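Local coordinates for protein aerobactin synthase IucC (PDB 6CN7) that probably joins a second N-acetyl-N-hydroxylysine to the free carboxylate of a citryl intermediate, at the expense of ATP, to complete the siderophore aerobactin, at residues D91-V94 against A95-Q99; G117-A120 against S121-I124; G151-A154 against L155-A159; A195-P198 against Q199-A202; H486-T489 against V490-V494. The protein carries 5 engineered substitutions. One frame throughout, in Å; residues are numbered along the deposited sequence.

Interaction 1 of 5, residues D91-V94 against A95-Q99; sequences DATV and AEHMQ
T93 and H97, one turn apart in the first turns of helix 91-114, lie side by side and point the same way. T93 CG2, anti to its own backbone nitrogen, leans along the helix to within 3.8 Å of H97 CE1. T93 O itself sits 3.2 Å above one face of the H97 imidazole, offset toward the rim, while it also accepts from H97 N (3.2 Å) in an ordinary i to i+4 bond. V94 and M98 are likewise side by side, pointing the same way. Here the thioether chain bends at chi2 (-65°) and brings the methyl CE back to V94 CG1 at 4.1 Å; the same pair is joined by the backbone bond from M98 N to V94 O (2.8 Å). E96 instead runs out extended: its CG brushes A92 O at 3.3 Å, and its carboxylate forms a salt bridge with R148. T93 OG1 bonds to S90 OG, just before the helix. D91 makes a salt bridge with K84 of helix 76-87, and V94 and M98 pack on the same helix, where M81 meets both side chains; H97 lies against the loop residues M89, F143 and L550, and Q99 touches L233 of the second subunit.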
loop_
_atom_site.group_PDB
_atom_site.type_symbol
_atom_site.label_atom_id
_atom_site.label_comp_id
_atom_site.label_asym_id
_atom_site.label_seq_id
_atom_site.Cartn_x
_atom_site.Cartn_y
_atom_site.Cartn_z
ATOM N N ASP A 91 -6.336 -0.450 -23.357
ATOM C CA ASP A 91 -5.502 -1.480 -22.746
ATOM C C ASP A 91 -5.480 -1.334 -21.230
ATOM O O ASP A 91 -5.503 -2.333 -20.501
ATOM C CB ASP A 91 -4.081 -1.411 -23.304
ATOM C CG ASP A 91 -4.004 -1.807 -24.767
ATOM O OD1 ASP A 91 -4.949 -2.457 -25.260
ATOM O OD2 ASP A 91 -2.992 -1.475 -25.419
ATOM N N ALA A 92 -5.446 -0.094 -20.738
ATOM C CA ALA A 92 -5.412 0.132 -19.298
ATOM C C ALA A 92 -6.751 -0.200 -18.655
ATOM O O ALA A 92 -6.793 -0.775 -17.560
ATOM C CB ALA A 92 -5.018 1.580 -19.009
ATOM N N THR A 93 -7.858 0.153 -19.314
ATOM C CA THR A 93 -9.174 -0.180 -18.780
ATOM C C THR A 93 -9.360 -1.687 -18.658
ATOM O O THR A 93 -10.061 -2.155 -17.755
ATOM C CB THR A 93 -10.268 0.420 -19.666
ATOM O OG1 THR A 93 -10.107 1.843 -19.729
ATOM C CG2 THR A 93 -11.655 0.100 -19.118
ATOM N N VAL A 94 -8.740 -2.462 -19.551
ATOM C CA VAL A 94 -8.828 -3.915 -19.461
ATOM C C VAL A 94 -8.007 -4.425 -18.285
ATOM O O VAL A 94 -8.448 -5.308 -17.542
ATOM C CB VAL A 94 -8.382 -4.555 -20.788
ATOM C CG1 VAL A 94 -8.345 -6.075 -20.673
ATOM C CG2 VAL A 94 -9.312 -4.136 -21.913
ATOM N N ALA A 95 -6.799 -3.885 -18.098
ATOM C CA ALA A 95 -5.964 -4.320 -16.985
ATOM C C ALA A 95 -6.633 -4.018 -15.650
ATOM O O ALA A 95 -6.504 -4.791 -14.695
ATOM C CB ALA A 95 -4.592 -3.652 -17.064
ATOM N N GLU A 96 -7.353 -2.898 -15.568
ATOM C CA GLU A 96 -8.111 -2.592 -14.358
ATOM C C GLU A 96 -9.173 -3.652 -14.100
ATOM O O GLU A 96 -9.333 -4.128 -12.971
ATOM C CB GLU A 96 -8.754 -1.210 -14.478
ATOM C CG GLU A 96 -7.768 -0.055 -14.465
ATOM C CD GLU A 96 -8.453 1.291 -14.593
ATOM O OE1 GLU A 96 -9.702 1.326 -14.602
ATOM O OE2 GLU A 96 -7.741 2.314 -14.685
ATOM N N HIS A 97 -9.917 -4.031 -15.141
ATOM C CA HIS A 97 -10.986 -5.008 -14.974
ATOM C C HIS A 97 -10.436 -6.410 -14.760
ATOM O O HIS A 97 -11.101 -7.244 -14.137
ATOM C CB HIS A 97 -11.915 -4.975 -16.186
ATOM C CG HIS A 97 -12.773 -3.749 -16.251
ATOM N ND1 HIS A 97 -13.239 -3.226 -17.437
ATOM C CD2 HIS A 97 -13.249 -2.943 -15.273
ATOM C CE1 HIS A 97 -13.965 -2.151 -17.188
ATOM N NE2 HIS A 97 -13.987 -1.957 -15.882
ATOM N N MET A 98 -9.233 -6.689 -15.264
ATOM C CA MET A 98 -8.585 -7.962 -14.966
ATOM C C MET A 98 -8.381 -8.125 -13.469
ATOM O O MET A 98 -8.727 -9.161 -12.890
ATOM C CB MET A 98 -7.246 -8.052 -15.698
ATOM C CG MET A 98 -7.366 -8.364 -17.167
ATOM S SD MET A 98 -8.057 -9.996 -17.481
ATOM C CE MET A 98 -8.176 -9.904 -19.265
ATOM N N GLN A 99 -7.810 -7.107 -12.822
ATOM C CA GLN A 99 -7.600 -7.176 -11.381
ATOM C C GLN A 99 -8.923 -7.309 -10.643
ATOM O O GLN A 99 -9.050 -8.127 -9.725
ATOM C CB GLN A 99 -6.826 -5.945 -10.911
ATOM C CG GLN A 99 -5.375 -5.941 -11.364
ATOM C CD GLN A 99 -4.633 -4.685 -10.956
ATOM O OE1 GLN A 99 -5.242 -3.683 -10.578
ATOM N NE2 GLN A 99 -3.307 -4.734 -11.028
#

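Interaction 2 of 5, residues G117-A120 against S121-I124; sequences GLSA and SDLI
S119 and D122 form a capping box at the start of helix 120-124, each side chain reaching the other's backbone. Following D122 outward, CB lies 3.3 Å from S119 O. CG comes next, 3.3 Å from S119 OG. At the tip, OD1 lies 3.5 Å from S119 OG, at an angle too poor for a hydrogen bond. OD2 accepts a weak bond from S119 N (3.4 Å) and also meets L118 CD2 at 4.0 Å, the leucine crossing the aspartate at about a right angle. The return bond is firmer: D122 N donates to S119 OG over 3.1 Å, nearly straight at 170°. S119 can offer this oxygen because its chi1 of 65° tucks OG between the backbone N and carbonyl carbon, facing into the first turn. The residue before the cap, L118, packs on L123 as a hydrophobic staple, with L118 CB 3.9 Å from L123 CD2, while L123 N bonds to S119 O at 2.8 Å. The short helix follows helix 91-114 in the chain and lies against helix 383-391, A120 and I124 packing on A386 and L123 on L383; D377, from a loop, accepts from A120 N.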
loop_
_atom_site.group_PDB
_atom_site.type_symbol
_atom_site.label_atom_id
_atom_site.label_comp_id
_atom_site.label_asym_id
_atom_site.label_seq_id
_atom_site.Cartn_x
_atom_site.Cartn_y
_atom_site.Cartn_z
ATOM N N GLY A 117 -20.191 -28.656 1.776
ATOM C CA GLY A 117 -20.923 -29.564 2.636
ATOM C C GLY A 117 -22.056 -28.950 3.427
ATOM O O GLY A 117 -22.628 -29.627 4.286
ATOM N N LEU A 118 -22.419 -27.699 3.155
ATOM C CA LEU A 118 -23.418 -26.983 3.937
ATOM C C LEU A 118 -24.711 -26.887 3.141
ATOM O O LEU A 118 -24.737 -26.297 2.055
ATOM C CB LEU A 118 -22.911 -25.593 4.316
ATOM C CG LEU A 118 -21.648 -25.587 5.182
ATOM C CD1 LEU A 118 -21.238 -24.169 5.525
ATOM C CD2 LEU A 118 -21.850 -26.396 6.455
ATOM N N SER A 119 -25.775 -27.467 3.688
ATOM C CA SER A 119 -27.103 -27.375 3.106
ATOM C C SER A 119 -27.697 -25.993 3.362
ATOM O O SER A 119 -27.161 -25.182 4.124
ATOM C CB SER A 119 -28.014 -28.456 3.690
ATOM O OG SER A 119 -28.231 -28.241 5.074
ATOM N N ALA A 120 -28.830 -25.728 2.711
ATOM C CA ALA A 120 -29.536 -24.473 2.952
ATOM C C ALA A 120 -29.938 -24.346 4.415
ATOM O O ALA A 120 -29.826 -23.267 5.006
ATOM C CB ALA A 120 -30.763 -24.381 2.048
ATOM N N SER A 121 -30.405 -25.442 5.017
ATOM C CA SER A 121 -30.739 -25.425 6.438
ATOM C C SER A 121 -29.507 -25.112 7.279
ATOM O O SER A 121 -29.560 -24.287 8.197
ATOM C CB SER A 121 -31.348 -26.765 6.848
ATOM O OG SER A 121 -32.533 -27.032 6.115
ATOM N N ASP A 122 -28.384 -25.765 6.976
ATOM C CA ASP A 122 -27.129 -25.422 7.637
ATOM C C ASP A 122 -26.834 -23.933 7.496
ATOM O O ASP A 122 -26.484 -23.261 8.469
ATOM C CB ASP A 122 -25.981 -26.249 7.053
ATOM C CG ASP A 122 -26.054 -27.712 7.443
ATOM O OD1 ASP A 122 -26.892 -28.057 8.302
ATOM O OD2 ASP A 122 -25.271 -28.517 6.892
ATOM N N LEU A 123 -26.996 -23.398 6.283
ATOM C CA LEU A 123 -26.554 -22.033 6.013
ATOM C C LEU A 123 -27.381 -21.008 6.785
ATOM O O LEU A 123 -26.847 -19.991 7.242
ATOM C CB LEU A 123 -26.600 -21.749 4.512
ATOM C CG LEU A 123 -25.469 -22.424 3.727
ATOM C CD1 LEU A 123 -25.706 -22.313 2.232
ATOM C CD2 LEU A 123 -24.102 -21.835 4.088
ATOM N N ILE A 124 -28.688 -21.245 6.939
ATOM C CA ILE A 124 -29.526 -20.292 7.666
ATOM C C ILE A 124 -29.363 -20.393 9.175
ATOM O O ILE A 124 -29.871 -19.527 9.900
ATOM C CB ILE A 124 -31.014 -20.461 7.302
ATOM C CG1 ILE A 124 -31.496 -21.881 7.621
ATOM C CG2 ILE A 124 -31.228 -20.129 5.830
ATOM C CD1 ILE A 124 -32.990 -22.073 7.453
#

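Interaction 3 of 5, residues G151-A154 against L155-A159; sequences GKEA and LERYA
E153 reaches one turn forward to R157 in a salt bridge of the i to i+4 kind, on the short helix 152-158 that starts from G151 as N-cap. E153, A154 and L155 are the residues most enclosed by the local packing. The glutamate leaves the backbone with CG anti to N and then bends at chi2 (78°), which lays its carboxylate over one face of the guanidinium, the two planes 61° apart. OE2 approaches NH2 of R157 at 2.6 Å, while the extended arginine chain passes E153 O, which accepts from R157 N at 3.0 Å. The other carboxylate oxygen, OE1, bonds to W227 NE1 of the second subunit, so one side chain serves both the helix and the dimer contact. A154 bears on Y158 through CB and CD2 (4.5 Å), a loose touch beside the bond from Y158 N to A154 O (3.0 Å). The Y158 ring itself is held by edge-to-face stacks with F166 and H223. L155 turns back toward the cap: its CG lies 3.2 Å from G151 O, the same oxygen that L155 N reaches at 3.0 Å, and its side chain packs on I236 of the second subunit. A separate i to i+4 salt bridge joins K152 NZ to E156 OE2 at 2.8 Å, the amine on the syn side and 30° out of the carboxylate plane.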
loop_
_atom_site.group_PDB
_atom_site.type_symbol
_atom_site.label_atom_id
_atom_site.label_comp_id
_atom_site.label_asym_id
_atom_site.label_seq_id
_atom_site.Cartn_x
_atom_site.Cartn_y
_atom_site.Cartn_z
ATOM N N GLY A 151 -4.854 -5.800 -3.349
ATOM C CA GLY A 151 -4.285 -7.071 -3.743
ATOM C C GLY A 151 -4.778 -8.202 -2.861
ATOM O O GLY A 151 -5.634 -8.030 -1.990
ATOM N N LYS A 152 -4.211 -9.389 -3.097
ATOM C CA LYS A 152 -4.644 -10.576 -2.365
ATOM C C LYS A 152 -4.531 -10.383 -0.858
ATOM O O LYS A 152 -5.361 -10.902 -0.101
ATOM C CB LYS A 152 -3.826 -11.788 -2.808
ATOM C CG LYS A 152 -4.285 -13.115 -2.215
ATOM C CD LYS A 152 -3.641 -14.297 -2.935
ATOM C CE LYS A 152 -4.032 -15.625 -2.303
ATOM N NZ LYS A 152 -3.395 -15.822 -0.971
ATOM N N GLU A 153 -3.521 -9.640 -0.401
ATOM C CA GLU A 153 -3.331 -9.436 1.032
ATOM C C GLU A 153 -4.461 -8.600 1.624
ATOM O O GLU A 153 -5.056 -8.969 2.644
ATOM C CB GLU A 153 -1.980 -8.765 1.285
ATOM C CG GLU A 153 -1.587 -8.650 2.754
ATOM C CD GLU A 153 -1.058 -9.954 3.321
ATOM O OE1 GLU A 153 -1.129 -10.984 2.616
ATOM O OE2 GLU A 153 -0.565 -9.948 4.469
ATOM N N ALA A 154 -4.766 -7.464 0.996
ATOM C CA ALA A 154 -5.792 -6.571 1.524
ATOM C C ALA A 154 -7.175 -7.201 1.429
ATOM O O ALA A 154 -8.003 -7.031 2.332
ATOM C CB ALA A 154 -5.753 -5.239 0.780
ATOM N N LEU A 155 -7.446 -7.925 0.341
ATOM C CA LEU A 155 -8.718 -8.629 0.215
ATOM C C LEU A 155 -8.918 -9.605 1.367
ATOM O O LEU A 155 -9.975 -9.620 2.010
ATOM C CB LEU A 155 -8.777 -9.363 -1.125
ATOM C CG LEU A 155 -8.808 -8.484 -2.381
ATOM C CD1 LEU A 155 -8.524 -9.304 -3.635
ATOM C CD2 LEU A 155 -10.148 -7.778 -2.505
ATOM N N GLU A 156 -7.908 -10.430 1.647
ATOM C CA GLU A 156 -8.060 -11.459 2.669
ATOM C C GLU A 156 -8.153 -10.864 4.067
ATOM O O GLU A 156 -8.857 -11.411 4.924
ATOM C CB GLU A 156 -6.906 -12.456 2.579
ATOM C CG GLU A 156 -6.973 -13.309 1.320
ATOM C CD GLU A 156 -5.844 -14.319 1.213
ATOM O OE1 GLU A 156 -4.999 -14.374 2.133
ATOM O OE2 GLU A 156 -5.808 -15.060 0.205
ATOM N N ARG A 157 -7.478 -9.743 4.316
ATOM C CA ARG A 157 -7.482 -9.161 5.655
ATOM C C ARG A 157 -8.754 -8.382 5.960
ATOM O O ARG A 157 -9.201 -8.377 7.112
ATOM C CB ARG A 157 -6.272 -8.244 5.837
ATOM C CG ARG A 157 -4.984 -8.986 6.095
ATOM C CD ARG A 157 -3.824 -8.043 6.352
ATOM N NE ARG A 157 -2.588 -8.782 6.592
ATOM C CZ ARG A 157 -1.387 -8.227 6.708
ATOM N NH1 ARG A 157 -1.241 -6.911 6.606
ATOM N NH2 ARG A 157 -0.327 -8.993 6.926
ATOM N N TYR A 158 -9.349 -7.724 4.965
ATOM C CA TYR A 158 -10.386 -6.731 5.224
ATOM C C TYR A 158 -11.685 -6.946 4.460
ATOM O O TYR A 158 -12.676 -6.286 4.790
ATOM C CB TYR A 158 -9.852 -5.327 4.904
ATOM C CG TYR A 158 -8.544 -5.027 5.598
ATOM C CD1 TYR A 158 -8.419 -5.167 6.974
ATOM C CD2 TYR A 158 -7.425 -4.631 4.876
ATOM C CE1 TYR A 158 -7.225 -4.905 7.616
ATOM C CE2 TYR A 158 -6.223 -4.364 5.508
ATOM C CZ TYR A 158 -6.129 -4.504 6.878
ATOM O OH TYR A 158 -4.937 -4.243 7.514
ATOM N N ALA A 159 -11.726 -7.843 3.457
ATOM C CA ALA A 159 -12.969 -7.994 2.715
ATOM C C ALA A 159 -13.891 -8.997 3.404
ATOM O O ALA A 159 -13.422 -9.940 4.048
ATOM C CB ALA A 159 -12.691 -8.453 1.287
#

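Interaction 4 of 5, residues A195-P198 against Q199-A202; sequences AMDP and QEFA
A chi1 of 63° places the D197 carboxylate between its own backbone N and carbonyl carbon, so that OD1 faces the N-H of E200 three residues on. The two meet at 2.6 Å, D197 OD1 to E200 N, with the donor nearly along the C-O axis of the carboxylate and the N-H pointing almost straight at it (163°). E200 CG lies 3.2 Å from D197 OD1, and a bend at chi2 (-77°) turns the glutamate tip away, leaving E200 OE2 5.0 Å from the like-charged D197 OD1. E200 OE1 makes a salt bridge with R203 and accepts from G251 N. D197 is therefore the N-cap of helix 198-210, and P198 is at the first helical position, where a backbone N-H has no helical acceptor one turn back, so proline fits. D197 O takes F201 N at 3.0 Å, and P198 O takes A202 N in a weak bond of 3.3 Å. The residue before the cap adds an apolar contact, a hydrophobic staple across the turn: M196 CB lies 4.2 Å from F201 CB, and 3.9 Å from F201 N. Beyond CG the methionine runs extended, its SD passing F201 CA at 4.0 Å, toward W170 of strand 165-174 and F250 of strand 244-250. The F201 ring leads away from the turn, while E200 also packs on F250.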
loop_
_atom_site.group_PDB
_atom_site.type_symbol
_atom_site.label_atom_id
_atom_site.label_comp_id
_atom_site.label_asym_id
_atom_site.label_seq_id
_atom_site.Cartn_x
_atom_site.Cartn_y
_atom_site.Cartn_z
ATOM N N ALA A 195 -15.486 0.282 21.924
ATOM C CA ALA A 195 -14.411 -0.180 21.058
ATOM C C ALA A 195 -13.226 -0.761 21.813
ATOM O O ALA A 195 -12.377 -1.408 21.190
ATOM C CB ALA A 195 -13.917 0.968 20.166
ATOM N N MET A 196 -13.144 -0.553 23.124
ATOM C CA MET A 196 -12.033 -1.046 23.923
ATOM C C MET A 196 -12.567 -1.636 25.217
ATOM O O MET A 196 -13.451 -1.055 25.853
ATOM C CB MET A 196 -11.036 0.075 24.251
ATOM C CG MET A 196 -10.420 0.749 23.039
ATOM S SD MET A 196 -9.314 2.096 23.503
ATOM C CE MET A 196 -8.892 2.757 21.899
ATOM N N ASP A 197 -12.033 -2.792 25.602
ATOM C CA ASP A 197 -12.294 -3.304 26.931
ATOM C C ASP A 197 -11.479 -2.501 27.942
ATOM O O ASP A 197 -10.514 -1.826 27.574
ATOM C CB ASP A 197 -11.960 -4.795 27.012
ATOM C CG ASP A 197 -10.488 -5.093 26.771
ATOM O OD1 ASP A 197 -9.662 -4.158 26.796
ATOM O OD2 ASP A 197 -10.156 -6.279 26.552
ATOM N N PRO A 198 -11.856 -2.539 29.220
ATOM C CA PRO A 198 -11.130 -1.733 30.216
ATOM C C PRO A 198 -9.625 -1.931 30.179
ATOM O O PRO A 198 -8.876 -1.007 30.526
ATOM C CB PRO A 198 -11.733 -2.204 31.546
ATOM C CG PRO A 198 -13.094 -2.689 31.191
ATOM C CD PRO A 198 -12.972 -3.291 29.822
ATOM N N GLN A 199 -9.155 -3.107 29.761
ATOM C CA GLN A 199 -7.721 -3.366 29.716
ATOM C C GLN A 199 -7.054 -2.565 28.604
ATOM O O GLN A 199 -5.997 -1.956 28.811
ATOM C CB GLN A 199 -7.477 -4.865 29.531
ATOM C CG GLN A 199 -6.105 -5.345 29.973
ATOM C CD GLN A 199 -6.086 -6.830 30.291
ATOM O OE1 GLN A 199 -7.080 -7.390 30.752
ATOM N NE2 GLN A 199 -4.952 -7.476 30.042
ATOM N N GLU A 200 -7.662 -2.548 27.414
ATOM C CA GLU A 200 -7.095 -1.802 26.294
ATOM C C GLU A 200 -7.254 -0.298 26.480
ATOM O O GLU A 200 -6.384 0.471 26.055
ATOM C CB GLU A 200 -7.752 -2.243 24.985
ATOM C CG GLU A 200 -7.401 -3.659 24.567
ATOM C CD GLU A 200 -6.011 -3.762 23.974
ATOM O OE1 GLU A 200 -5.729 -3.039 22.994
ATOM O OE2 GLU A 200 -5.198 -4.557 24.488
ATOM N N PHE A 201 -8.353 0.139 27.099
ATOM C CA PHE A 201 -8.544 1.564 27.351
ATOM C C PHE A 201 -7.456 2.121 28.260
ATOM O O PHE A 201 -7.090 3.294 28.143
ATOM C CB PHE A 201 -9.925 1.803 27.963
ATOM C CG PHE A 201 -10.194 3.240 28.317
ATOM C CD1 PHE A 201 -10.736 4.109 27.384
ATOM C CD2 PHE A 201 -9.914 3.718 29.587
ATOM C CE1 PHE A 201 -10.988 5.429 27.710
ATOM C CE2 PHE A 201 -10.163 5.037 29.918
ATOM C CZ PHE A 201 -10.700 5.893 28.979
ATOM N N ALA A 202 -6.929 1.299 29.172
ATOM C CA ALA A 202 -5.840 1.754 30.030
ATOM C C ALA A 202 -4.532 1.833 29.256
ATOM O O ALA A 202 -3.786 2.810 29.385
ATOM C CB ALA A 202 -5.696 0.824 31.234
#

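Interaction 5 of 5, residues H486-T489 against V490-V494; sequences HFVT and VLRFV
R492 turns back on its own helix and gives NE to V488 O, a 2.8 Å bond that lies in the carbonyl plane and meets the guanidinium at its edge, 22° out of the guanidinium plane. A bend at chi3 (65°) curls the chain round to make this possible, and V488 CG1 lies 3.7 Å from the same NE. F493 CZ lies 3.4 Å above one face of the guanidinium, offset toward its rim. F487 and L491 lie side by side and point the same way, CD1 of the ring against CD2 of the leucine at 3.7 Å. The other leucine branch, CD1, comes within 3.4 Å of H486 NE2, while V490 CB covers one face of that imidazole. F493 reaches back to T489, whose carbonyl O sits at the ring edge, 3.6 Å from CD2. Behind these contacts the backbone widens into a pi-type turn in helix 475-499: L491 N bonds to H486 O at 3.1 Å and R492 N to F487 O at 2.9 Å, each five residues apart. H486 O also takes a weak bond from V490 N. One shell farther out, E22 forms a salt bridge with R492 NH2, and W59 makes a cation-pi contact with R492 and an edge-to-face contact with F493. H486 ND1 bonds to A423 O, and L491 is covered by F508, Y509 and L512 of helix 505-521. The buried arginine charge is probably compensated by E22, W59 and the V488 carbonyl, contacts that also restrict the group's rotation.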
loop_
_atom_site.group_PDB
_atom_site.type_symbol
_atom_site.label_atom_id
_atom_site.label_comp_id
_atom_site.label_asym_id
_atom_site.label_seq_id
_atom_site.Cartn_x
_atom_site.Cartn_y
_atom_site.Cartn_z
ATOM N N HIS A 486 -35.237 -1.953 -6.289
ATOM C CA HIS A 486 -35.700 -3.109 -5.530
ATOM C C HIS A 486 -36.252 -4.220 -6.410
ATOM O O HIS A 486 -35.880 -5.384 -6.237
ATOM C CB HIS A 486 -36.768 -2.691 -4.506
ATOM C CG HIS A 486 -37.123 -3.778 -3.540
ATOM N ND1 HIS A 486 -36.257 -4.212 -2.560
ATOM C CD2 HIS A 486 -38.238 -4.537 -3.420
ATOM C CE1 HIS A 486 -36.829 -5.182 -1.867
ATOM N NE2 HIS A 486 -38.030 -5.400 -2.370
ATOM N N PHE A 487 -37.137 -3.905 -7.357
ATOM C CA PHE A 487 -37.743 -4.963 -8.159
ATOM C C PHE A 487 -36.730 -5.567 -9.125
ATOM O O PHE A 487 -36.553 -6.789 -9.172
ATOM C CB PHE A 487 -38.960 -4.428 -8.920
ATOM C CG PHE A 487 -40.076 -3.933 -8.036
ATOM C CD1 PHE A 487 -40.042 -4.114 -6.661
ATOM C CD2 PHE A 487 -41.169 -3.291 -8.592
ATOM C CE1 PHE A 487 -41.075 -3.657 -5.863
ATOM C CE2 PHE A 487 -42.204 -2.835 -7.799
ATOM C CZ PHE A 487 -42.156 -3.018 -6.435
ATOM N N VAL A 488 -36.048 -4.724 -9.902
ATOM C CA VAL A 488 -35.137 -5.233 -10.922
ATOM C C VAL A 488 -33.845 -5.754 -10.303
ATOM O O VAL A 488 -33.231 -6.682 -10.839
ATOM C CB VAL A 488 -34.845 -4.143 -11.968
ATOM C CG1 VAL A 488 -33.859 -4.649 -13.019
ATOM C CG2 VAL A 488 -36.130 -3.685 -12.634
ATOM N N THR A 489 -33.407 -5.175 -9.187
ATOM C CA THR A 489 -32.114 -5.511 -8.611
ATOM C C THR A 489 -32.209 -6.492 -7.447
ATOM O O THR A 489 -31.170 -6.962 -6.974
ATOM C CB THR A 489 -31.398 -4.228 -8.154
ATOM O OG1 THR A 489 -31.388 -3.279 -9.228
ATOM C CG2 THR A 489 -29.953 -4.510 -7.745
ATOM N N VAL A 490 -33.414 -6.829 -6.989
ATOM C CA VAL A 490 -33.570 -7.794 -5.904
ATOM C C VAL A 490 -34.565 -8.879 -6.299
ATOM O O VAL A 490 -34.205 -10.057 -6.406
ATOM C CB VAL A 490 -34.008 -7.106 -4.595
ATOM C CG1 VAL A 490 -34.132 -8.124 -3.469
ATOM C CG2 VAL A 490 -33.025 -6.008 -4.221
ATOM N N LEU A 491 -35.827 -8.492 -6.506
ATOM C CA LEU A 491 -36.865 -9.475 -6.797
ATOM C C LEU A 491 -36.560 -10.263 -8.064
ATOM O O LEU A 491 -36.910 -11.446 -8.154
ATOM C CB LEU A 491 -38.221 -8.782 -6.916
ATOM C CG LEU A 491 -38.990 -8.594 -5.605
ATOM C CD1 LEU A 491 -38.111 -8.005 -4.509
ATOM C CD2 LEU A 491 -40.201 -7.711 -5.844
ATOM N N ARG A 492 -35.917 -9.633 -9.050
ATOM C CA ARG A 492 -35.539 -10.350 -10.263
ATOM C C ARG A 492 -34.727 -11.597 -9.942
ATOM O O ARG A 492 -34.824 -12.602 -10.657
ATOM C CB ARG A 492 -34.744 -9.426 -11.191
ATOM C CG ARG A 492 -34.108 -10.124 -12.391
ATOM C CD ARG A 492 -33.763 -9.137 -13.507
ATOM N NE ARG A 492 -32.727 -8.171 -13.127
ATOM C CZ ARG A 492 -31.441 -8.263 -13.455
ATOM N NH1 ARG A 492 -30.995 -9.281 -14.179
ATOM N NH2 ARG A 492 -30.589 -7.325 -13.064
ATOM N N PHE A 493 -33.936 -11.557 -8.872
ATOM C CA PHE A 493 -33.075 -12.671 -8.498
ATOM C C PHE A 493 -33.707 -13.612 -7.480
ATOM O O PHE A 493 -33.123 -14.662 -7.193
ATOM C CB PHE A 493 -31.754 -12.138 -7.941
ATOM C CG PHE A 493 -30.972 -11.322 -8.927
ATOM C CD1 PHE A 493 -30.180 -11.940 -9.880
ATOM C CD2 PHE A 493 -31.032 -9.940 -8.907
ATOM C CE1 PHE A 493 -29.460 -11.195 -10.793
ATOM C CE2 PHE A 493 -30.314 -9.187 -9.819
ATOM C CZ PHE A 493 -29.528 -9.816 -10.762
ATOM N N VAL A 494 -34.870 -13.274 -6.933
ATOM C CA VAL A 494 -35.563 -14.142 -5.989
ATOM C C VAL A 494 -36.641 -14.969 -6.674
ATOM O O VAL A 494 -36.788 -16.157 -6.388
ATOM C CB VAL A 494 -36.160 -13.310 -4.834
ATOM C CG1 VAL A 494 -36.873 -14.217 -3.833
ATOM C CG2 VAL A 494 -35.074 -12.508 -4.139
#

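How the interactions relate
All five contacts are local, made along helices or at their N-terminal caps, and none touches another. Interactions 1 and 3 are the nearest pair, with centres about 19 Å apart and nearest atoms about 6 Å; both also meet the second subunit. Interactions 2 and 4 are both N-caps closed by a side chain, but lie about 37 Å apart between centres. Interaction 5 is the most buried, its centre about 23 Å from that of interaction 2 and about 44 Å from that of interaction 4; interactions 3 and 4 lie on the opposite side of the chain's centre from interaction 5. A bound MES molecule, probably from the crystallisation liquor, lies about 4 Å from the I124 side chain of interaction 2.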